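Local coordinates for Slr1438 protein (Synechocystis sp., PDB 3K25), which probably binds carbohydrate and may act as an isomerase, as a member of the aldose 1-epimerase family whose own substrate is not established, at residues S59-C71 with M157-C169. Residues are numbered along the deposited sequence; the frame is centred on the assembly and turned at random.
Sequences SVRGGIPILFPIC and MPFSLGFHPYFFC
Tyr166 lays its ring against the Arg61-Gly62 backbone: Gly62 CA sits 3.5 Å from the ring centroid in a CH-pi contact, and Gly62 N lies over the ring centre. Its bond to CB points toward 59-71, and CG beside the backbone N (chi1 -71°) lays the ring over Gly62, leaving Gly63 O and Pro65 CD at its edge, the latter 3.6 Å from Tyr166 CE2. Gly62 has backbone angles that call for glycine. Without the ring, as with an alanine here, the Gly62 backbone would probably lose its aromatic cover and a gap open beside Pro65. The ring's other neighbours include Tyr250, met edge-to-face.

From here the segments run antiparallel, with Tyr166 N bonded to Gly63 O (2.9 Å) and His164 N to Pro65 O (2.8 Å). Leu67 and Gly162 form the hydrogen-bonded pair, the Leu67 N to Gly162 O bond being the straighter (167°). Leu67 CG rests against Gly162 O, and Cys71 SG stands 3.6 Å from Gly162 N. Ile66 CG2 lies alongside Leu161 CD1 at 3.9 Å. Farther on, the side chains of Phe68 and Phe159 cross obliquely, Phe159 CD2 lying at the Phe68 ring edge, and the cis-Pro69 carbonyl takes Ser160 N from above its plane.

Packing is looser at the partly exposed Arg61 end, where the bent side chain brings NH1 only to 3.8 Å from Tyr166 OH. Main-chain bonds thus set the alignment in this buried middle of the galactose mutarotase-like beta-sandwich, while aromatic and aliphatic contacts, rather than side-chain polar bonds, fill the space between the segments.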
ATOM      1  N   SER A  59      11.398   6.583  -6.275  1.00 41.54           N
ATOM      2  CA  SER A  59      10.357   5.847  -5.580  1.00 36.24           C
ATOM      3  C   SER A  59       9.033   6.471  -5.961  1.00 36.59           C
ATOM      4  O   SER A  59       8.942   7.681  -6.155  1.00 39.02           O
ATOM      5  CB  SER A  59      10.542   5.951  -4.071  1.00 34.66           C
ATOM      6  OG  SER A  59      10.320   7.281  -3.633  1.00 37.85           O
ATOM      7  N   VAL A  60       8.004   5.649  -6.073  1.00 32.46           N
ATOM      8  CA  VAL A  60       6.704   6.166  -6.442  1.00 32.46           C
ATOM      9  C   VAL A  60       6.103   6.928  -5.273  1.00 34.90           C
ATOM     10  O   VAL A  60       6.187   6.486  -4.129  1.00 38.23           O
ATOM     11  CB  VAL A  60       5.751   5.026  -6.893  1.00 29.51           C
ATOM     12  CG1 VAL A  60       5.901   3.816  -5.976  1.00 31.33           C
ATOM     13  CG2 VAL A  60       4.319   5.520  -6.877  1.00 33.22           C
ATOM     14  N   ARG A  61       5.525   8.087  -5.584  1.00 36.01           N
ATOM     15  CA  ARG A  61       4.870   8.959  -4.608  1.00 37.16           C
ATOM     16  C   ARG A  61       3.439   9.149  -5.054  1.00 37.39           C
ATOM     17  O   ARG A  61       3.142  10.024  -5.868  1.00 40.05           O
ATOM     18  CB  ARG A  61       5.538  10.329  -4.552  1.00 40.45           C
ATOM     19  CG  ARG A  61       6.833  10.365  -3.792  1.00 43.32           C
ATOM     20  CD  ARG A  61       6.625  10.651  -2.312  1.00 44.86           C
ATOM     21  NE  ARG A  61       7.897  10.578  -1.598  1.00 44.69           N
ATOM     22  CZ  ARG A  61       8.554   9.444  -1.363  1.00 43.27           C
ATOM     23  NH1 ARG A  61       8.050   8.283  -1.775  1.00 36.01           N
ATOM     24  NH2 ARG A  61       9.731   9.470  -0.744  1.00 43.87           N
ATOM     25  N   GLY A  62       2.554   8.325  -4.517  1.00 24.59           N
ATOM     26  CA  GLY A  62       1.158   8.417  -4.877  1.00 24.04           C
ATOM     27  C   GLY A  62       0.683   7.021  -5.186  1.00 20.46           C
ATOM     28  O   GLY A  62       1.466   6.083  -5.111  1.00 18.09           O
ATOM     29  N   GLY A  63      -0.586   6.872  -5.535  1.00 29.09           N
ATOM     30  CA  GLY A  63      -1.085   5.547  -5.833  1.00 25.97           C
ATOM     31  C   GLY A  63      -1.125   4.663  -4.599  1.00 23.87           C
ATOM     32  O   GLY A  63      -1.249   5.152  -3.466  1.00 26.43           O
ATOM     33  N   ILE A  64      -1.003   3.355  -4.812  1.00 22.67           N
ATOM     34  CA  ILE A  64      -1.053   2.410  -3.713  1.00 21.33           C
ATOM     35  C   ILE A  64       0.120   1.429  -3.715  1.00 16.96           C
ATOM     36  O   ILE A  64      -0.004   0.279  -4.149  1.00 17.90           O
ATOM     37  CB  ILE A  64      -2.378   1.639  -3.743  1.00 20.35           C
ATOM     38  CG1 ILE A  64      -3.537   2.627  -3.889  1.00 25.10           C
ATOM     39  CG2 ILE A  64      -2.553   0.861  -2.445  1.00 18.61           C
ATOM     40  CD1 ILE A  64      -4.877   1.972  -4.075  1.00 28.64           C
ATOM     41  N   PRO A  65       1.292   1.885  -3.249  1.00 15.58           N
ATOM     42  CA  PRO A  65       2.463   1.004  -3.211  1.00 16.84           C
ATOM     43  C   PRO A  65       2.274  -0.196  -2.265  1.00 14.33           C
ATOM     44  O   PRO A  65       1.570  -0.120  -1.247  1.00 15.46           O
ATOM     45  CB  PRO A  65       3.581   1.944  -2.760  1.00 16.81           C
ATOM     46  CG  PRO A  65       3.158   3.275  -3.379  1.00 16.26           C
ATOM     47  CD  PRO A  65       1.684   3.292  -3.036  1.00 18.25           C
ATOM     48  N   ILE A  66       2.902  -1.307  -2.633  1.00 24.22           N
ATOM     49  CA  ILE A  66       2.830  -2.550  -1.878  1.00 25.04           C
ATOM     50  C   ILE A  66       4.112  -2.745  -1.085  1.00 25.39           C
ATOM     51  O   ILE A  66       5.211  -2.611  -1.633  1.00 27.70           O
ATOM     52  CB  ILE A  66       2.639  -3.729  -2.848  1.00 23.89           C
ATOM     53  CG1 ILE A  66       1.333  -3.530  -3.618  1.00 24.96           C
ATOM     54  CG2 ILE A  66       2.658  -5.057  -2.099  1.00 22.77           C
ATOM     55  CD1 ILE A  66       1.143  -4.504  -4.748  1.00 29.26           C
ATOM     56  N   LEU A  67       3.970  -3.073   0.200  1.00 19.93           N
ATOM     57  CA  LEU A  67       5.125  -3.288   1.078  1.00 20.40           C
ATOM     58  C   LEU A  67       5.293  -4.777   1.416  1.00 20.12           C
ATOM     59  O   LEU A  67       4.469  -5.358   2.149  1.00 20.65           O
ATOM     60  CB  LEU A  67       4.959  -2.468   2.369  1.00 18.65           C
ATOM     61  CG  LEU A  67       4.316  -1.072   2.219  1.00 17.62           C
ATOM     62  CD1 LEU A  67       4.191  -0.434   3.592  1.00 21.09           C
ATOM     63  CD2 LEU A  67       5.130  -0.188   1.286  1.00 20.62           C
ATOM     64  N   PHE A  68       6.361  -5.389   0.896  1.00 21.37           N
ATOM     65  CA  PHE A  68       6.636  -6.817   1.122  1.00 21.18           C
ATOM     66  C   PHE A  68       8.092  -7.159   0.770  1.00 20.63           C
ATOM     67  O   PHE A  68       8.618  -6.688  -0.235  1.00 20.27           O
ATOM     68  CB  PHE A  68       5.690  -7.652   0.248  1.00 21.76           C
ATOM     69  CG  PHE A  68       5.977  -9.128   0.267  1.00 22.61           C
ATOM     70  CD1 PHE A  68       5.370  -9.963   1.206  1.00 21.82           C
ATOM     71  CD2 PHE A  68       6.838  -9.694  -0.671  1.00 19.57           C
ATOM     72  CE1 PHE A  68       5.612 -11.331   1.198  1.00 20.03           C
ATOM     73  CE2 PHE A  68       7.086 -11.056  -0.677  1.00 19.67           C
ATOM     74  CZ  PHE A  68       6.469 -11.878   0.256  1.00 19.52           C
ATOM     75  N   PRO A  69       8.754  -8.016   1.561  1.00 25.97           N
ATOM     76  CA  PRO A  69       8.325  -8.731   2.764  1.00 26.22           C
ATOM     77  C   PRO A  69       8.448  -7.963   4.087  1.00 27.23           C
ATOM     78  O   PRO A  69       8.456  -8.574   5.146  1.00 30.70           O
ATOM     79  CB  PRO A  69       9.196  -9.978   2.738  1.00 26.67           C
ATOM     80  CG  PRO A  69      10.508  -9.423   2.231  1.00 27.27           C
ATOM     81  CD  PRO A  69      10.069  -8.514   1.100  1.00 25.67           C
ATOM     82  N   ILE A  70       8.570  -6.639   4.035  1.00 20.11           N
ATOM     83  CA  ILE A  70       8.617  -5.852   5.272  1.00 20.09           C
ATOM     84  C   ILE A  70       7.986  -4.489   5.037  1.00 20.11           C
ATOM     85  O   ILE A  70       7.861  -4.032   3.892  1.00 18.82           O
ATOM     86  CB  ILE A  70      10.062  -5.573   5.823  1.00 24.03           C
ATOM     87  CG1 ILE A  70      10.820  -4.638   4.866  1.00 26.64           C
ATOM     88  CG2 ILE A  70      10.803  -6.881   6.072  1.00 26.81           C
ATOM     89  CD1 ILE A  70      12.183  -4.163   5.378  1.00 29.43           C
ATOM     90  N   CYS A  71       7.582  -3.851   6.131  1.00 19.43           N
ATOM     91  CA  CYS A  71       7.018  -2.518   6.078  1.00 22.39           C
ATOM     92  C   CYS A  71       8.023  -1.650   6.846  1.00 26.23           C
ATOM     93  O   CYS A  71       8.444  -1.993   7.955  1.00 31.02           O
ATOM     94  CB  CYS A  71       5.635  -2.496   6.736  1.00 22.86           C
ATOM     95  SG  CYS A  71       4.422  -3.628   5.974  1.00 28.07           S
HETATM   96  N   MSE A 157       7.986 -19.286   6.425  1.00 44.96           N
HETATM   97  CA  MSE A 157       8.354 -18.009   5.843  1.00 39.64           C
HETATM   98  C   MSE A 157       7.805 -16.854   6.661  1.00 34.94           C
HETATM   99  O   MSE A 157       6.593 -16.679   6.780  1.00 34.65           O
HETATM  100  CB  MSE A 157       7.828 -17.928   4.411  1.00 40.19           C
HETATM  101  CG  MSE A 157       8.134 -16.626   3.703  1.00 42.87           C
HETATM  102 SE   MSE A 157       7.323 -16.565   1.941  1.00 46.96          SE
HETATM  103  CE  MSE A 157       5.490 -16.225   2.496  1.00 40.90           C
ATOM    104  N   PRO A 158       8.694 -16.064   7.268  1.00 29.87           N
ATOM    105  CA  PRO A 158       8.194 -14.943   8.053  1.00 26.06           C
ATOM    106  C   PRO A 158       8.008 -13.809   7.061  1.00 23.36           C
ATOM    107  O   PRO A 158       8.692 -13.773   6.041  1.00 23.48           O
ATOM    108  CB  PRO A 158       9.331 -14.692   9.032  1.00 27.91           C
ATOM    109  CG  PRO A 158      10.532 -14.956   8.199  1.00 25.65           C
ATOM    110  CD  PRO A 158      10.155 -16.204   7.417  1.00 30.70           C
ATOM    111  N   PHE A 159       7.082 -12.900   7.328  1.00 30.13           N
ATOM    112  CA  PHE A 159       6.879 -11.788   6.409  1.00 28.28           C
ATOM    113  C   PHE A 159       5.961 -10.703   6.955  1.00 26.80           C
ATOM    114  O   PHE A 159       5.289 -10.866   7.970  1.00 28.19           O
ATOM    115  CB  PHE A 159       6.293 -12.281   5.079  1.00 24.53           C
ATOM    116  CG  PHE A 159       4.808 -12.476   5.119  1.00 23.43           C
ATOM    117  CD1 PHE A 159       4.258 -13.648   5.648  1.00 23.69           C
ATOM    118  CD2 PHE A 159       3.946 -11.451   4.699  1.00 19.52           C
ATOM    119  CE1 PHE A 159       2.866 -13.800   5.760  1.00 20.99           C
ATOM    120  CE2 PHE A 159       2.553 -11.588   4.809  1.00 17.18           C
ATOM    121  CZ  PHE A 159       2.010 -12.764   5.341  1.00 20.29           C
ATOM    122  N   SER A 160       5.962  -9.588   6.246  1.00 25.76           N
ATOM    123  CA  SER A 160       5.119  -8.451   6.547  1.00 25.84           C
ATOM    124  C   SER A 160       4.572  -7.991   5.208  1.00 24.96           C
ATOM    125  O   SER A 160       5.265  -8.054   4.187  1.00 26.90           O
ATOM    126  CB  SER A 160       5.914  -7.324   7.207  1.00 27.51           C
ATOM    127  OG  SER A 160       5.728  -7.335   8.610  1.00 29.91           O
ATOM    128  N   LEU A 161       3.318  -7.556   5.213  1.00 25.76           N
ATOM    129  CA  LEU A 161       2.677  -7.075   4.005  1.00 22.03           C
ATOM    130  C   LEU A 161       1.935  -5.782   4.317  1.00 22.63           C
ATOM    131  O   LEU A 161       1.250  -5.681   5.335  1.00 23.12           O
ATOM    132  CB  LEU A 161       1.699  -8.127   3.456  1.00 18.49           C
ATOM    133  CG  LEU A 161       0.898  -7.665   2.228  1.00 17.92           C
ATOM    134  CD1 LEU A 161       1.855  -7.112   1.161  1.00 12.66           C
ATOM    135  CD2 LEU A 161       0.073  -8.809   1.678  1.00 17.07           C
ATOM    136  N   GLY A 162       2.075  -4.793   3.443  1.00 26.60           N
ATOM    137  CA  GLY A 162       1.391  -3.536   3.671  1.00 26.18           C
ATOM    138  C   GLY A 162       0.975  -2.804   2.411  1.00 26.06           C
ATOM    139  O   GLY A 162       1.545  -2.995   1.331  1.00 26.50           O
ATOM    140  N   PHE A 163      -0.039  -1.962   2.543  1.00 23.39           N
ATOM    141  CA  PHE A 163      -0.524  -1.172   1.421  1.00 24.37           C
ATOM    142  C   PHE A 163      -0.339   0.264   1.860  1.00 26.66           C
ATOM    143  O   PHE A 163      -0.679   0.630   2.990  1.00 31.19           O
ATOM    144  CB  PHE A 163      -1.985  -1.514   1.111  1.00 25.37           C
ATOM    145  CG  PHE A 163      -2.159  -2.885   0.493  1.00 25.78           C
ATOM    146  CD1 PHE A 163      -2.126  -3.050  -0.888  1.00 25.63           C
ATOM    147  CD2 PHE A 163      -2.295  -4.016   1.295  1.00 24.80           C
ATOM    148  CE1 PHE A 163      -2.225  -4.325  -1.465  1.00 26.31           C
ATOM    149  CE2 PHE A 163      -2.394  -5.292   0.736  1.00 25.02           C
ATOM    150  CZ  PHE A 163      -2.359  -5.447  -0.649  1.00 25.29           C
ATOM    151  N   HIS A 164       0.211   1.067   0.957  1.00 18.88           N
ATOM    152  CA  HIS A 164       0.549   2.450   1.236  1.00 19.10           C
ATOM    153  C   HIS A 164      -0.271   3.445   0.402  1.00 22.01           C
ATOM    154  O   HIS A 164       0.290   4.305  -0.285  1.00 26.35           O
ATOM    155  CB  HIS A 164       2.053   2.579   0.953  1.00 17.63           C
ATOM    156  CG  HIS A 164       2.663   3.872   1.378  1.00 20.07           C
ATOM    157  ND1 HIS A 164       3.912   3.937   1.956  1.00 20.44           N
ATOM    158  CD2 HIS A 164       2.245   5.152   1.239  1.00 19.14           C
ATOM    159  CE1 HIS A 164       4.239   5.202   2.152  1.00 24.16           C
ATOM    160  NE2 HIS A 164       3.245   5.960   1.725  1.00 24.38           N
ATOM    161  N   PRO A 165      -1.607   3.366   0.472  1.00 19.23           N
ATOM    162  CA  PRO A 165      -2.432   4.293  -0.315  1.00 21.81           C
ATOM    163  C   PRO A 165      -2.225   5.781  -0.028  1.00 28.23           C
ATOM    164  O   PRO A 165      -2.153   6.206   1.129  1.00 31.77           O
ATOM    165  CB  PRO A 165      -3.858   3.848   0.007  1.00 19.96           C
ATOM    166  CG  PRO A 165      -3.742   3.432   1.447  1.00 21.83           C
ATOM    167  CD  PRO A 165      -2.435   2.620   1.439  1.00 20.32           C
ATOM    168  N   TYR A 166      -2.137   6.559  -1.102  1.00 27.45           N
ATOM    169  CA  TYR A 166      -1.993   8.011  -1.025  1.00 31.94           C
ATOM    170  C   TYR A 166      -3.346   8.618  -1.394  1.00 37.28           C
ATOM    171  O   TYR A 166      -3.635   8.801  -2.580  1.00 39.18           O
ATOM    172  CB  TYR A 166      -0.967   8.505  -2.037  1.00 31.15           C
ATOM    173  CG  TYR A 166       0.463   8.169  -1.719  1.00 29.23           C
ATOM    174  CD1 TYR A 166       1.324   9.140  -1.220  1.00 31.02           C
ATOM    175  CD2 TYR A 166       0.970   6.897  -1.969  1.00 24.87           C
ATOM    176  CE1 TYR A 166       2.655   8.864  -0.989  1.00 30.26           C
ATOM    177  CE2 TYR A 166       2.305   6.602  -1.742  1.00 25.02           C
ATOM    178  CZ  TYR A 166       3.148   7.593  -1.255  1.00 27.16           C
ATOM    179  OH  TYR A 166       4.487   7.329  -1.063  1.00 29.66           O
ATOM    180  N   PHE A 167      -4.176   8.924  -0.401  1.00 32.65           N
ATOM    181  CA  PHE A 167      -5.481   9.508  -0.683  1.00 36.53           C
ATOM    182  C   PHE A 167      -5.386  11.005  -0.929  1.00 46.04           C
ATOM    183  O   PHE A 167      -4.657  11.716  -0.220  1.00 49.22           O
ATOM    184  CB  PHE A 167      -6.426   9.217   0.462  1.00 33.10           C
ATOM    185  CG  PHE A 167      -6.643   7.756   0.683  1.00 28.62           C
ATOM    186  CD1 PHE A 167      -7.277   6.988  -0.288  1.00 24.93           C
ATOM    187  CD2 PHE A 167      -6.212   7.141   1.858  1.00 25.01           C
ATOM    188  CE1 PHE A 167      -7.483   5.636  -0.099  1.00 18.73           C
ATOM    189  CE2 PHE A 167      -6.412   5.787   2.062  1.00 21.84           C
ATOM    190  CZ  PHE A 167      -7.053   5.025   1.080  1.00 18.50           C
ATOM    191  N   PHE A 168      -6.111  11.475  -1.951  1.00 32.08           N
ATOM    192  CA  PHE A 168      -6.097  12.893  -2.313  1.00 39.13           C
ATOM    193  C   PHE A 168      -6.614  13.692  -1.141  1.00 46.06           C
ATOM    194  O   PHE A 168      -7.611  13.328  -0.528  1.00 45.22           O
ATOM    195  CB  PHE A 168      -6.968  13.156  -3.547  1.00 40.24           C
ATOM    196  CG  PHE A 168      -6.868  14.574  -4.077  1.00 44.17           C
ATOM    197  CD1 PHE A 168      -5.641  15.094  -4.492  1.00 43.13           C
ATOM    198  CD2 PHE A 168      -8.000  15.385  -4.165  1.00 50.00           C
ATOM    199  CE1 PHE A 168      -5.541  16.401  -4.986  1.00 47.46           C
ATOM    200  CE2 PHE A 168      -7.906  16.691  -4.658  1.00 55.24           C
ATOM    201  CZ  PHE A 168      -6.674  17.197  -5.069  1.00 54.48           C
ATOM    202  N   CYS A 169      -5.937  14.788  -0.835  1.00 37.63           N
ATOM    203  CA  CYS A 169      -6.342  15.599   0.291  1.00 47.37           C
ATOM    204  C   CYS A 169      -5.671  16.966   0.247  1.00 55.60           C
ATOM    205  O   CYS A 169      -4.487  17.092   0.559  1.00 56.23           O
ATOM    206  CB  CYS A 169      -5.957  14.873   1.573  1.00 45.05           C
ATOM    207  SG  CYS A 169      -6.642  15.604   3.054  1.00 52.68           S
TER